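Local structure of transcriptional regulator (NtrC family) (Aquifex aeolicus, 3DZD) at residues 1-6 with 23-28; 45-50 with 114-119; 181-186 with 215-220; 220-225 with 260-265. The protein probably activates transcription by the sigma54 RNA polymerase, coupling a response-regulator receiver domain to a nucleotide-binding AAA+ ATPase module. All coordinates share one frame; numbering follows the deposited sequence.

Contact 1 (1-6 with 23-28); sequences KRVLVV and EGYHPD
With CG anti to the carbonyl carbon in both Arg-2 and His-26 (chi1 -69° and -67°), the two side chains cross at a slant, NH1 of Arg-2 passing CB of His-26 at 4.1 Å. The two residues are paired on one face of a parallel strand pair. The pair belongs to the beta-alpha-beta unit that opens the receiver domain: strand 2-6, helix 10-22, strand 26-30, in a CheY-like sheet. The Arg-2 guanidinium and the His-26 ring are turned 86° apart. A water links the Arg-2 side chain to the His-26 backbone, accepting from Arg-2 NH1 and donating to His-26 O. The far end of Arg-2 has a stronger partner: its NH2 forms a salt bridge with Glu-261 of the second subunit.

The backbones are zipped in the parallel pattern. His-26 N donates to Lys-1 O, and Asp-28 N donates to Val-3 O at 2.9 Å. Val-5 N closes the ladder on Asp-28 O at 2.8 Å. The bond from Val-3 N to His-26 O is weak, at 3.4 Å. That oxygen also takes the water, and CA of Arg-2 approaches it.

Val-3 and Pro-27 share the other face, where both touch Leu-20 of helix 10-22. Gly-24, with positive phi, ends that helix in a Schellman motif and turns the chain into the second strand. Tyr-25 follows. Its ring meets the ring of Phe-116, the planes nearly parallel. CD1 of Tyr-25 rests 3.9 Å from CB of Lys-1. CB of Tyr-25 lies 4.3 Å from CG2 of Val-3.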
loop_
_atom_site.group_PDB
_atom_site.type_symbol
_atom_site.label_atom_id
_atom_site.label_comp_id
_atom_site.label_asym_id
_atom_site.label_seq_id
_atom_site.Cartn_x
_atom_site.Cartn_y
_atom_site.Cartn_z
ATOM N N LYS A 1 -22.147 2.948 -8.168
ATOM C CA LYS A 1 -21.818 1.595 -8.599
ATOM C C LYS A 1 -22.564 1.250 -9.879
ATOM O O LYS A 1 -23.661 0.694 -9.831
ATOM C CB LYS A 1 -22.204 0.583 -7.520
ATOM C CG LYS A 1 -21.505 0.774 -6.193
ATOM C CD LYS A 1 -20.143 0.113 -6.183
ATOM C CE LYS A 1 -19.433 0.383 -4.871
ATOM N NZ LYS A 1 -20.360 0.215 -3.717
ATOM N N ARG A 2 -21.968 1.568 -11.022
ATOM C CA ARG A 2 -22.613 1.301 -12.304
ATOM C C ARG A 2 -22.273 -0.070 -12.878
ATOM O O ARG A 2 -21.192 -0.603 -12.645
ATOM C CB ARG A 2 -22.263 2.383 -13.317
ATOM C CG ARG A 2 -22.880 3.726 -13.010
ATOM C CD ARG A 2 -22.917 4.582 -14.253
ATOM N NE ARG A 2 -23.398 5.936 -13.995
ATOM C CZ ARG A 2 -24.645 6.236 -13.643
ATOM N NH1 ARG A 2 -25.549 5.275 -13.481
ATOM N NH2 ARG A 2 -24.987 7.501 -13.440
ATOM N N VAL A 3 -23.215 -0.642 -13.624
ATOM C CA VAL A 3 -22.999 -1.921 -14.293
ATOM C C VAL A 3 -23.669 -1.901 -15.655
ATOM O O VAL A 3 -24.873 -1.693 -15.745
ATOM C CB VAL A 3 -23.575 -3.101 -13.476
ATOM C CG1 VAL A 3 -23.366 -4.421 -14.215
ATOM C CG2 VAL A 3 -22.942 -3.151 -12.091
ATOM N N LEU A 4 -22.895 -2.104 -16.716
ATOM C CA LEU A 4 -23.475 -2.148 -18.054
ATOM C C LEU A 4 -23.734 -3.588 -18.448
ATOM O O LEU A 4 -22.825 -4.417 -18.414
ATOM C CB LEU A 4 -22.559 -1.483 -19.092
ATOM C CG LEU A 4 -22.981 -1.631 -20.563
ATOM C CD1 LEU A 4 -24.264 -0.857 -20.864
ATOM C CD2 LEU A 4 -21.866 -1.200 -21.504
ATOM N N VAL A 5 -24.980 -3.877 -18.810
ATOM C CA VAL A 5 -25.381 -5.214 -19.231
ATOM C C VAL A 5 -25.633 -5.240 -20.732
ATOM O O VAL A 5 -26.567 -4.599 -21.223
ATOM C CB VAL A 5 -26.652 -5.689 -18.502
ATOM C CG1 VAL A 5 -27.004 -7.103 -18.939
ATOM C CG2 VAL A 5 -26.452 -5.645 -16.997
ATOM N N VAL A 6 -24.782 -5.971 -21.450
ATOM C CA VAL A 6 -24.878 -6.096 -22.900
ATOM C C VAL A 6 -25.399 -7.477 -23.306
ATOM O O VAL A 6 -24.714 -8.485 -23.112
ATOM C CB VAL A 6 -23.508 -5.887 -23.565
ATOM C CG1 VAL A 6 -23.661 -5.820 -25.068
ATOM C CG2 VAL A 6 -22.852 -4.622 -23.036
ATOM N N GLU A 23 -30.225 -4.667 -5.603
ATOM C CA GLU A 23 -29.096 -4.886 -4.704
ATOM C C GLU A 23 -28.246 -3.644 -4.490
ATOM O O GLU A 23 -27.174 -3.713 -3.893
ATOM C CB GLU A 23 -28.226 -6.034 -5.207
ATOM C CG GLU A 23 -28.874 -7.396 -5.030
ATOM C CD GLU A 23 -28.966 -7.807 -3.573
ATOM O OE1 GLU A 23 -28.084 -7.392 -2.788
ATOM O OE2 GLU A 23 -29.906 -8.550 -3.217
ATOM N N GLY A 24 -28.726 -2.508 -4.980
ATOM C CA GLY A 24 -28.037 -1.250 -4.770
ATOM C C GLY A 24 -27.203 -0.797 -5.947
ATOM O O GLY A 24 -26.646 0.297 -5.919
ATOM N N TYR A 25 -27.105 -1.624 -6.984
ATOM C CA TYR A 25 -26.342 -1.220 -8.160
ATOM C C TYR A 25 -27.225 -0.428 -9.102
ATOM O O TYR A 25 -28.437 -0.634 -9.156
ATOM C CB TYR A 25 -25.744 -2.421 -8.899
ATOM C CG TYR A 25 -24.947 -3.352 -8.023
ATOM C CD1 TYR A 25 -23.617 -3.088 -7.721
ATOM C CD2 TYR A 25 -25.527 -4.505 -7.501
ATOM C CE1 TYR A 25 -22.886 -3.945 -6.913
ATOM C CE2 TYR A 25 -24.810 -5.365 -6.696
ATOM C CZ TYR A 25 -23.493 -5.083 -6.404
ATOM O OH TYR A 25 -22.785 -5.954 -5.605
ATOM N N HIS A 26 -26.613 0.479 -9.844
ATOM C CA HIS A 26 -27.344 1.261 -10.824
ATOM C C HIS A 26 -27.024 0.746 -12.235
ATOM O O HIS A 26 -26.024 1.133 -12.836
ATOM C CB HIS A 26 -27.041 2.757 -10.643
ATOM C CG HIS A 26 -27.568 3.330 -9.356
ATOM N ND1 HIS A 26 -27.090 2.953 -8.118
ATOM C CD2 HIS A 26 -28.535 4.250 -9.117
ATOM C CE1 HIS A 26 -27.739 3.611 -7.173
ATOM N NE2 HIS A 26 -28.622 4.404 -7.752
ATOM N N PRO A 27 -27.878 -0.155 -12.753
ATOM C CA PRO A 27 -27.683 -0.843 -14.034
ATOM C C PRO A 27 -28.012 0.028 -15.238
ATOM O O PRO A 27 -28.843 0.937 -15.146
ATOM C CB PRO A 27 -28.710 -1.983 -13.992
ATOM C CG PRO A 27 -29.452 -1.846 -12.700
ATOM C CD PRO A 27 -29.176 -0.491 -12.150
ATOM N N ASP A 28 -27.362 -0.276 -16.357
ATOM C CA ASP A 28 -27.746 0.231 -17.667
ATOM C C ASP A 28 -27.644 -0.952 -18.617
ATOM O O ASP A 28 -26.997 -1.941 -18.292
ATOM C CB ASP A 28 -26.810 1.352 -18.109
ATOM C CG ASP A 28 -27.424 2.240 -19.180
ATOM O OD1 ASP A 28 -28.497 1.887 -19.728
ATOM O OD2 ASP A 28 -26.824 3.298 -19.476
HETATM O O HOH W 1 -25.829 2.905 -14.775
#

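Contact 2 (45-50 with 114-119); sequences FPVIVL and HAFEEY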
loop_
_atom_site.group_PDB
_atom_site.type_symbol
_atom_site.label_atom_id
_atom_site.label_comp_id
_atom_site.label_asym_id
_atom_site.label_seq_id
_atom_site.Cartn_x
_atom_site.Cartn_y
_atom_site.Cartn_z
ATOM N N PHE A 45 -18.193 2.462 -16.850
ATOM C CA PHE A 45 -18.761 1.385 -16.045
ATOM C C PHE A 45 -17.631 0.554 -15.467
ATOM O O PHE A 45 -16.868 -0.042 -16.216
ATOM C CB PHE A 45 -19.652 0.478 -16.893
ATOM C CG PHE A 45 -20.819 1.182 -17.518
ATOM C CD1 PHE A 45 -21.991 1.377 -16.805
ATOM C CD2 PHE A 45 -20.752 1.632 -18.827
ATOM C CE1 PHE A 45 -23.072 2.018 -17.381
ATOM C CE2 PHE A 45 -21.827 2.276 -19.412
ATOM C CZ PHE A 45 -22.989 2.466 -18.688
ATOM N N PRO A 46 -17.516 0.516 -14.131
ATOM C CA PRO A 46 -16.519 -0.335 -13.473
ATOM C C PRO A 46 -16.681 -1.789 -13.902
ATOM O O PRO A 46 -15.690 -2.497 -14.095
ATOM C CB PRO A 46 -16.864 -0.197 -11.986
ATOM C CG PRO A 46 -17.587 1.089 -11.874
ATOM C CD PRO A 46 -18.317 1.288 -13.168
ATOM N N VAL A 47 -17.927 -2.231 -14.046
ATOM C CA VAL A 47 -18.204 -3.619 -14.400
ATOM C C VAL A 47 -19.095 -3.710 -15.634
ATOM O O VAL A 47 -20.126 -3.048 -15.724
ATOM C CB VAL A 47 -18.885 -4.368 -13.239
ATOM C CG1 VAL A 47 -19.335 -5.749 -13.685
ATOM C CG2 VAL A 47 -17.952 -4.442 -12.029
ATOM N N ILE A 48 -18.688 -4.540 -16.582
ATOM C CA ILE A 48 -19.467 -4.763 -17.780
ATOM C C ILE A 48 -19.760 -6.238 -17.904
ATOM O O ILE A 48 -18.859 -7.067 -17.758
ATOM C CB ILE A 48 -18.720 -4.308 -19.025
ATOM C CG1 ILE A 48 -18.502 -2.794 -18.977
ATOM C CG2 ILE A 48 -19.487 -4.704 -20.271
ATOM C CD1 ILE A 48 -17.535 -2.283 -20.018
ATOM N N VAL A 49 -21.030 -6.552 -18.157
ATOM C CA VAL A 49 -21.502 -7.918 -18.306
ATOM C C VAL A 49 -21.834 -8.118 -19.768
ATOM O O VAL A 49 -22.780 -7.515 -20.289
ATOM C CB VAL A 49 -22.782 -8.171 -17.479
ATOM C CG1 VAL A 49 -23.366 -9.547 -17.799
ATOM C CG2 VAL A 49 -22.508 -8.024 -15.991
ATOM N N LEU A 50 -21.060 -8.970 -20.431
ATOM C CA LEU A 50 -21.118 -9.076 -21.883
ATOM C C LEU A 50 -21.477 -10.478 -22.363
ATOM O O LEU A 50 -20.900 -11.467 -21.913
ATOM C CB LEU A 50 -19.776 -8.659 -22.474
ATOM C CG LEU A 50 -19.532 -8.948 -23.956
ATOM C CD1 LEU A 50 -20.307 -7.980 -24.852
ATOM C CD2 LEU A 50 -18.041 -8.862 -24.230
ATOM N N HIS A 114 -17.626 -9.969 -6.627
ATOM C CA HIS A 114 -16.200 -10.181 -6.885
ATOM C C HIS A 114 -15.680 -9.311 -8.024
ATOM O O HIS A 114 -14.541 -8.856 -7.979
ATOM C CB HIS A 114 -15.883 -11.658 -7.135
ATOM C CG HIS A 114 -16.197 -12.543 -5.974
ATOM N ND1 HIS A 114 -16.589 -13.853 -6.121
ATOM C CD2 HIS A 114 -16.211 -12.290 -4.642
ATOM C CE1 HIS A 114 -16.813 -14.380 -4.929
ATOM N NE2 HIS A 114 -16.592 -13.451 -4.015
ATOM N N ALA A 115 -16.505 -9.075 -9.040
ATOM C CA ALA A 115 -16.116 -8.143 -10.099
ATOM C C ALA A 115 -15.795 -6.753 -9.530
ATOM O O ALA A 115 -14.816 -6.129 -9.923
ATOM C CB ALA A 115 -17.190 -8.047 -11.171
ATOM N N PHE A 116 -16.612 -6.270 -8.603
ATOM C CA PHE A 116 -16.353 -4.959 -8.029
ATOM C C PHE A 116 -15.116 -4.954 -7.135
ATOM O O PHE A 116 -14.379 -3.980 -7.117
ATOM C CB PHE A 116 -17.575 -4.396 -7.288
ATOM C CG PHE A 116 -18.534 -3.651 -8.182
ATOM C CD1 PHE A 116 -18.229 -2.381 -8.641
ATOM C CD2 PHE A 116 -19.746 -4.225 -8.566
ATOM C CE1 PHE A 116 -19.114 -1.695 -9.474
ATOM C CE2 PHE A 116 -20.635 -3.544 -9.393
ATOM C CZ PHE A 116 -20.323 -2.285 -9.850
ATOM N N GLU A 117 -14.871 -6.026 -6.398
ATOM C CA GLU A 117 -13.676 -6.019 -5.574
ATOM C C GLU A 117 -12.424 -6.221 -6.429
ATOM O O GLU A 117 -11.326 -5.874 -6.021
ATOM C CB GLU A 117 -13.762 -6.995 -4.394
ATOM C CG GLU A 117 -13.963 -8.451 -4.746
ATOM C CD GLU A 117 -14.215 -9.310 -3.509
ATOM O OE1 GLU A 117 -15.322 -9.218 -2.931
ATOM O OE2 GLU A 117 -13.304 -10.075 -3.121
ATOM N N GLU A 118 -12.593 -6.759 -7.629
ATOM C CA GLU A 118 -11.480 -6.835 -8.561
ATOM C C GLU A 118 -11.208 -5.430 -9.089
ATOM O O GLU A 118 -10.060 -5.029 -9.287
ATOM C CB GLU A 118 -11.817 -7.776 -9.716
ATOM C CG GLU A 118 -10.904 -7.628 -10.915
ATOM C CD GLU A 118 -9.576 -8.320 -10.709
ATOM O OE1 GLU A 118 -9.439 -9.051 -9.702
ATOM O OE2 GLU A 118 -8.676 -8.146 -11.568
ATOM N N TYR A 119 -12.283 -4.688 -9.327
ATOM C CA TYR A 119 -12.167 -3.319 -9.777
ATOM C C TYR A 119 -11.514 -2.464 -8.695
ATOM O O TYR A 119 -10.615 -1.682 -8.970
ATOM C CB TYR A 119 -13.540 -2.759 -10.129
ATOM C CG TYR A 119 -13.553 -1.259 -10.184
ATOM C CD1 TYR A 119 -12.946 -0.581 -11.229
ATOM C CD2 TYR A 119 -14.158 -0.517 -9.177
ATOM C CE1 TYR A 119 -12.950 0.796 -11.279
ATOM C CE2 TYR A 119 -14.172 0.856 -9.216
ATOM C CZ TYR A 119 -13.562 1.513 -10.265
ATOM O OH TYR A 119 -13.565 2.894 -10.299
#
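Val-47 pushes one methyl, CG2, onto the face of the Phe-116 ring. The methyl sits almost exactly over the ring centre, 3° off the normal, so all six ring carbons lie about equally far from it. This is a CH-pi contact. The same methyl touches CB of Ala-115 at 3.8 Å, and CG1 of Val-47 reaches that CB at 4.0 Å. The small alanine thus lets the valine come close to the helix.

Pro-46 is the second bump. Its CB stands over the centre of the Tyr-119 ring, 3.8 Å from the centroid. It also meets CE1 of Phe-116 at 3.7 Å, so the proline fills the hollow between the two aromatic side chains. Tyr-119 holds CG anti to its backbone N (chi1 162°), which presents the ring face to the proline.

Here the last helix of the receiver domain, 105-119, packs across the start of the central strand 47-51 of the parallel sheet. Ala-115 also rests on Ile-76 of the next strand. A leucine in place of Phe-116 has no ring face for Val-47 CG2 to sit on, and would probably leave that methyl and Pro-46 CB less well packed. Phe-116 also touches Val-3 of strand 2-6.

Contact 3 (181-186 with 215-220); sequences AFVDLN and KGKLEL
Lys-217 lays its aliphatic chain across Val-183. CD of Lys-217 comes within 3.4 Å of CG1 of Val-183, a tight approach, and CB of Lys-217 lies 3.6 Å from the same methyl. The lysine chain bends at chi2 (-86°), which folds CD back over the valine. From there it runs on to the strand backbone. NZ of Lys-217 makes a weak hydrogen bond to Asp-184 O, at 3.4 Å. The Asp-184 carboxylate is farther off; its OD1 is 4.9 Å from Lys-217 NZ, not in contact, though the opposite charges probably attract weakly.

The other methyl of Val-183 serves the end of the helix. CG2 touches Leu-220 O at 3.5 Å and CB of Leu-220 at 3.9 Å. Strand 182-186 is an edge strand of the parallel sheet in the AAA+ domain, a P-loop NTPase fold, and the short helix 217-220 lies against it. Gly-216 takes the N-cap position of that helix. Cutting Val-183 back to an alanine removes both methyls, and would probably leave a gap under Lys-217 CD and the Leu-220 carbonyl less closely packed.

Leu-185, two residues along the strand, faces the same helix. Its CD1 lies 4.3 Å from CE of Lys-217, and it also packs on Glu-198 and Leu-199 of helix 195-200. Just before the strand, CB of Ala-181 approaches Leu-220 O at 4.0 Å. Pro-125 of the second subunit packs on Leu-220.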
loop_
_atom_site.group_PDB
_atom_site.type_symbol
_atom_site.label_atom_id
_atom_site.label_comp_id
_atom_site.label_asym_id
_atom_site.label_seq_id
_atom_site.Cartn_x
_atom_site.Cartn_y
_atom_site.Cartn_z
ATOM N N ALA A 181 5.328 -7.842 -1.370
ATOM C CA ALA A 181 5.654 -6.561 -0.755
ATOM C C ALA A 181 7.121 -6.438 -0.357
ATOM O O ALA A 181 7.843 -7.438 -0.249
ATOM C CB ALA A 181 4.762 -6.322 0.461
ATOM N N PHE A 182 7.544 -5.194 -0.145
ATOM C CA PHE A 182 8.855 -4.893 0.418
ATOM C C PHE A 182 8.664 -4.670 1.903
ATOM O O PHE A 182 8.092 -3.667 2.323
ATOM C CB PHE A 182 9.471 -3.652 -0.233
ATOM C CG PHE A 182 10.863 -3.320 0.271
ATOM C CD1 PHE A 182 11.990 -3.875 -0.335
ATOM C CD2 PHE A 182 11.045 -2.445 1.348
ATOM C CE1 PHE A 182 13.269 -3.570 0.125
ATOM C CE2 PHE A 182 12.322 -2.138 1.816
ATOM C CZ PHE A 182 13.436 -2.699 1.204
ATOM N N VAL A 183 9.125 -5.627 2.695
ATOM C CA VAL A 183 8.983 -5.570 4.140
ATOM C C VAL A 183 10.342 -5.241 4.758
ATOM O O VAL A 183 11.295 -5.999 4.607
ATOM C CB VAL A 183 8.494 -6.928 4.676
ATOM C CG1 VAL A 183 8.362 -6.905 6.183
ATOM C CG2 VAL A 183 7.178 -7.298 4.030
ATOM N N ASP A 184 10.464 -4.106 5.434
ATOM C CA ASP A 184 11.729 -3.839 6.103
ATOM C C ASP A 184 11.634 -3.982 7.618
ATOM O O ASP A 184 10.684 -3.523 8.248
ATOM C CB ASP A 184 12.347 -2.505 5.675
ATOM C CG ASP A 184 11.571 -1.301 6.166
ATOM O OD1 ASP A 184 10.622 -1.474 6.958
ATOM O OD2 ASP A 184 11.923 -0.172 5.751
ATOM N N LEU A 185 12.614 -4.672 8.183
ATOM C CA LEU A 185 12.711 -4.829 9.625
ATOM C C LEU A 185 14.028 -4.239 10.124
ATOM O O LEU A 185 15.108 -4.607 9.650
ATOM C CB LEU A 185 12.622 -6.304 10.011
ATOM C CG LEU A 185 12.847 -6.576 11.500
ATOM C CD1 LEU A 185 11.955 -5.663 12.351
ATOM C CD2 LEU A 185 12.602 -8.036 11.842
ATOM N N ASN A 186 13.930 -3.318 11.073
ATOM C CA ASN A 186 15.110 -2.736 11.692
ATOM C C ASN A 186 15.468 -3.541 12.928
ATOM O O ASN A 186 14.692 -3.608 13.873
ATOM C CB ASN A 186 14.851 -1.281 12.063
ATOM C CG ASN A 186 16.118 -0.538 12.434
ATOM O OD1 ASN A 186 16.991 -1.070 13.126
ATOM N ND2 ASN A 186 16.223 0.707 11.980
ATOM N N LYS A 215 0.489 -11.249 12.214
ATOM C CA LYS A 215 1.381 -11.847 11.222
ATOM C C LYS A 215 2.803 -11.297 11.346
ATOM O O LYS A 215 3.006 -10.092 11.518
ATOM C CB LYS A 215 0.858 -11.585 9.807
ATOM C CG LYS A 215 -0.648 -11.627 9.678
ATOM C CD LYS A 215 -1.104 -11.318 8.257
ATOM C CE LYS A 215 -1.107 -12.564 7.382
ATOM N NZ LYS A 215 -2.071 -12.457 6.243
ATOM N N GLY A 216 3.788 -12.182 11.248
ATOM C CA GLY A 216 5.175 -11.757 11.267
ATOM C C GLY A 216 5.608 -11.191 9.929
ATOM O O GLY A 216 4.948 -11.411 8.910
ATOM N N LYS A 217 6.714 -10.455 9.936
ATOM C CA LYS A 217 7.278 -9.885 8.721
ATOM C C LYS A 217 7.657 -10.986 7.726
ATOM O O LYS A 217 7.532 -10.809 6.515
ATOM C CB LYS A 217 8.516 -9.047 9.051
ATOM C CG LYS A 217 8.306 -8.010 10.130
ATOM C CD LYS A 217 7.747 -6.712 9.566
ATOM C CE LYS A 217 8.162 -5.513 10.417
ATOM N NZ LYS A 217 7.717 -4.222 9.825
ATOM N N LEU A 218 8.137 -12.116 8.231
ATOM C CA LEU A 218 8.457 -13.234 7.346
ATOM C C LEU A 218 7.275 -13.499 6.415
ATOM O O LEU A 218 7.427 -13.572 5.199
ATOM C CB LEU A 218 8.793 -14.494 8.148
ATOM C CG LEU A 218 10.199 -14.560 8.741
ATOM C CD1 LEU A 218 10.272 -15.549 9.895
ATOM C CD2 LEU A 218 11.189 -14.921 7.657
ATOM N N GLU A 219 6.095 -13.604 7.012
ATOM C CA GLU A 219 4.859 -13.883 6.297
ATOM C C GLU A 219 4.398 -12.723 5.412
ATOM O O GLU A 219 3.847 -12.938 4.332
ATOM C CB GLU A 219 3.778 -14.212 7.320
ATOM C CG GLU A 219 2.452 -14.612 6.743
ATOM C CD GLU A 219 1.503 -15.081 7.824
ATOM O OE1 GLU A 219 1.938 -15.139 8.996
ATOM O OE2 GLU A 219 0.334 -15.391 7.506
ATOM N N LEU A 220 4.614 -11.497 5.877
ATOM C CA LEU A 220 4.194 -10.313 5.126
ATOM C C LEU A 220 5.030 -10.132 3.863
ATOM O O LEU A 220 4.649 -9.399 2.951
ATOM C CB LEU A 220 4.299 -9.060 5.997
ATOM C CG LEU A 220 3.249 -8.917 7.103
ATOM C CD1 LEU A 220 3.744 -8.015 8.215
ATOM C CD2 LEU A 220 1.949 -8.399 6.534
#

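Contact 4 (220-225 with 260-265); sequences LADQGT and IEVDIR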
loop_
_atom_site.group_PDB
_atom_site.type_symbol
_atom_site.label_atom_id
_atom_site.label_comp_id
_atom_site.label_asym_id
_atom_site.label_seq_id
_atom_site.Cartn_x
_atom_site.Cartn_y
_atom_site.Cartn_z
ATOM N N LEU A 220 4.614 -11.497 5.877
ATOM C CA LEU A 220 4.194 -10.313 5.126
ATOM C C LEU A 220 5.030 -10.132 3.863
ATOM O O LEU A 220 4.649 -9.399 2.951
ATOM C CB LEU A 220 4.299 -9.060 5.997
ATOM C CG LEU A 220 3.249 -8.917 7.103
ATOM C CD1 LEU A 220 3.744 -8.015 8.215
ATOM C CD2 LEU A 220 1.949 -8.399 6.534
ATOM N N ALA A 221 6.171 -10.810 3.812
ATOM C CA ALA A 221 7.094 -10.657 2.695
ATOM C C ALA A 221 6.910 -11.741 1.640
ATOM O O ALA A 221 7.643 -11.788 0.659
ATOM C CB ALA A 221 8.527 -10.636 3.199
ATOM N N ASP A 222 5.923 -12.607 1.850
ATOM C CA ASP A 222 5.615 -13.675 0.907
ATOM C C ASP A 222 5.611 -13.167 -0.529
ATOM O O ASP A 222 4.954 -12.176 -0.856
ATOM C CB ASP A 222 4.263 -14.307 1.245
ATOM C CG ASP A 222 4.094 -15.701 0.643
ATOM O OD1 ASP A 222 5.100 -16.328 0.236
ATOM O OD2 ASP A 222 2.942 -16.170 0.592
ATOM N N GLN A 223 6.368 -13.853 -1.376
ATOM C CA GLN A 223 6.535 -13.485 -2.784
ATOM C C GLN A 223 7.114 -12.088 -2.986
ATOM O O GLN A 223 7.082 -11.551 -4.089
ATOM C CB GLN A 223 5.225 -13.637 -3.555
ATOM C CG GLN A 223 4.637 -15.043 -3.485
ATOM C CD GLN A 223 3.623 -15.305 -4.585
ATOM O OE1 GLN A 223 3.985 -15.477 -5.754
ATOM N NE2 GLN A 223 2.348 -15.341 -4.216
ATOM N N GLY A 224 7.652 -11.511 -1.917
ATOM C CA GLY A 224 8.319 -10.228 -1.996
ATOM C C GLY A 224 9.742 -10.266 -1.467
ATOM O O GLY A 224 10.447 -11.268 -1.579
ATOM N N THR A 225 10.158 -9.163 -0.868
ATOM C CA THR A 225 11.534 -9.008 -0.427
ATOM C C THR A 225 11.526 -8.559 1.013
ATOM O O THR A 225 10.871 -7.581 1.364
ATOM C CB THR A 225 12.281 -7.967 -1.278
ATOM O OG1 THR A 225 12.369 -8.432 -2.631
ATOM C CG2 THR A 225 13.685 -7.720 -0.733
ATOM N N ILE A 260 4.132 -22.866 8.357
ATOM C CA ILE A 260 3.912 -21.839 7.352
ATOM C C ILE A 260 5.077 -21.762 6.378
ATOM O O ILE A 260 6.225 -21.573 6.779
ATOM C CB ILE A 260 3.701 -20.466 7.982
ATOM C CG1 ILE A 260 2.694 -20.562 9.130
ATOM C CG2 ILE A 260 3.221 -19.477 6.929
ATOM C CD1 ILE A 260 2.199 -19.220 9.624
ATOM N N GLU A 261 4.773 -21.918 5.097
ATOM C CA GLU A 261 5.784 -21.851 4.054
ATOM C C GLU A 261 5.864 -20.440 3.499
ATOM O O GLU A 261 4.842 -19.861 3.133
ATOM C CB GLU A 261 5.439 -22.814 2.923
ATOM C CG GLU A 261 5.414 -24.265 3.334
ATOM C CD GLU A 261 5.514 -25.192 2.147
ATOM O OE1 GLU A 261 5.056 -24.801 1.050
ATOM O OE2 GLU A 261 6.055 -26.307 2.310
ATOM N N VAL A 262 7.070 -19.881 3.445
ATOM C CA VAL A 262 7.252 -18.575 2.825
ATOM C C VAL A 262 8.150 -18.609 1.607
ATOM O O VAL A 262 8.916 -19.546 1.386
ATOM C CB VAL A 262 7.783 -17.506 3.799
ATOM C CG1 VAL A 262 6.740 -16.406 4.004
ATOM C CG2 VAL A 262 8.213 -18.137 5.114
ATOM N N ASP A 263 8.032 -17.568 0.805
ATOM C CA ASP A 263 8.854 -17.433 -0.374
ATOM C C ASP A 263 9.350 -15.997 -0.384
ATOM O O ASP A 263 8.669 -15.102 -0.868
ATOM C CB ASP A 263 8.031 -17.754 -1.620
ATOM C CG ASP A 263 8.722 -17.349 -2.902
ATOM O OD1 ASP A 263 9.883 -17.757 -3.133
ATOM O OD2 ASP A 263 8.088 -16.620 -3.692
ATOM N N ILE A 264 10.528 -15.776 0.185
ATOM C CA ILE A 264 11.061 -14.431 0.305
ATOM C C ILE A 264 12.443 -14.335 -0.298
ATOM O O ILE A 264 13.232 -15.268 -0.223
ATOM C CB ILE A 264 11.159 -14.002 1.772
ATOM C CG1 ILE A 264 11.888 -15.073 2.580
ATOM C CG2 ILE A 264 9.776 -13.757 2.356
ATOM C CD1 ILE A 264 11.561 -15.043 4.053
ATOM N N ARG A 265 12.719 -13.198 -0.916
ATOM C CA ARG A 265 14.078 -12.835 -1.276
ATOM C C ARG A 265 14.614 -11.988 -0.130
ATOM O O ARG A 265 14.026 -10.970 0.230
ATOM C CB ARG A 265 14.090 -12.050 -2.580
ATOM C CG ARG A 265 15.386 -12.144 -3.343
ATOM C CD ARG A 265 16.403 -11.117 -2.855
ATOM N NE ARG A 265 17.652 -11.263 -3.597
ATOM C CZ ARG A 265 17.829 -10.833 -4.842
ATOM N NH1 ARG A 265 16.837 -10.224 -5.480
ATOM N NH2 ARG A 265 18.993 -11.023 -5.450
HETATM O O HOH W 2 14.005 -9.120 -4.733
#
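A type II beta turn, Ala-221 to Gly-224, leads into strand 225-229 of the AAA+ domain sheet and lies along the chain entering the neighbouring strand 265-270. Two backbone bonds tie these entries together. Gln-223 N donates to Asp-263 O at 2.7 Å, although the bond is bent to 133° at the hydrogen. Arg-265 N donates to Gly-224 O almost perfectly straight, at 179° and 3.1 Å. Gln-223 takes the positive phi of the turn.

Asp-222 puts CG opposite its backbone N (chi1 -160°), which carries OD1 to the N-H of Asp-263. OD1 accepts weakly from Asp-263 N at 3.2 Å. The two carboxylates stand nearly at right angles, their nearest oxygens still well apart. The charge of Asp-263 is met by Lys-152 and Arg-178, which probably eases the repulsion. OD2 of Asp-222 has a weak hydrogen bond to Tyr-119 OH of the second subunit.

Against the turn, CG2 of Ile-264 packs on CB of Ala-221 at 3.5 Å. Thr-225 and Arg-265 lie side by side on one face of the sheet. CG2 of Thr-225 lies 3.4 Å from Arg-265 O. A water bridges their ends, between OG1 of Thr-225 and NH1 of Arg-265. OG1 also bonds to His-173, while the arginine is held by the carbonyls of Ala-153, Ile-148 and Ala-149. This pairing of adjacent parallel strands at their N-terminal ends belongs to the central sheet of a P-loop NTPase fold.

In the fold
Contacts 1 and 2 lie in the receiver domain. Contacts 3 and 4 lie in the AAA+ domain, with no touch between the two pairs. Contact 1 is a backbone ladder at the sheet edge and is partly buried. Contact 2 is buried and wholly apolar, with no hydrogen bond between its segments. They meet where strands 2-6 and 47-51 are neighbours, and Phe-116 of contact 2 also packs on Tyr-25 of contact 1. Contacts 3 and 4 are both partly buried and share Leu-220. Contact 3 is mainly side-chain packing, whereas contact 4 relies mostly on backbone bonds, with its charged side chains paired largely to residues outside it. Strands 182-186 and 225-229 join these two contacts.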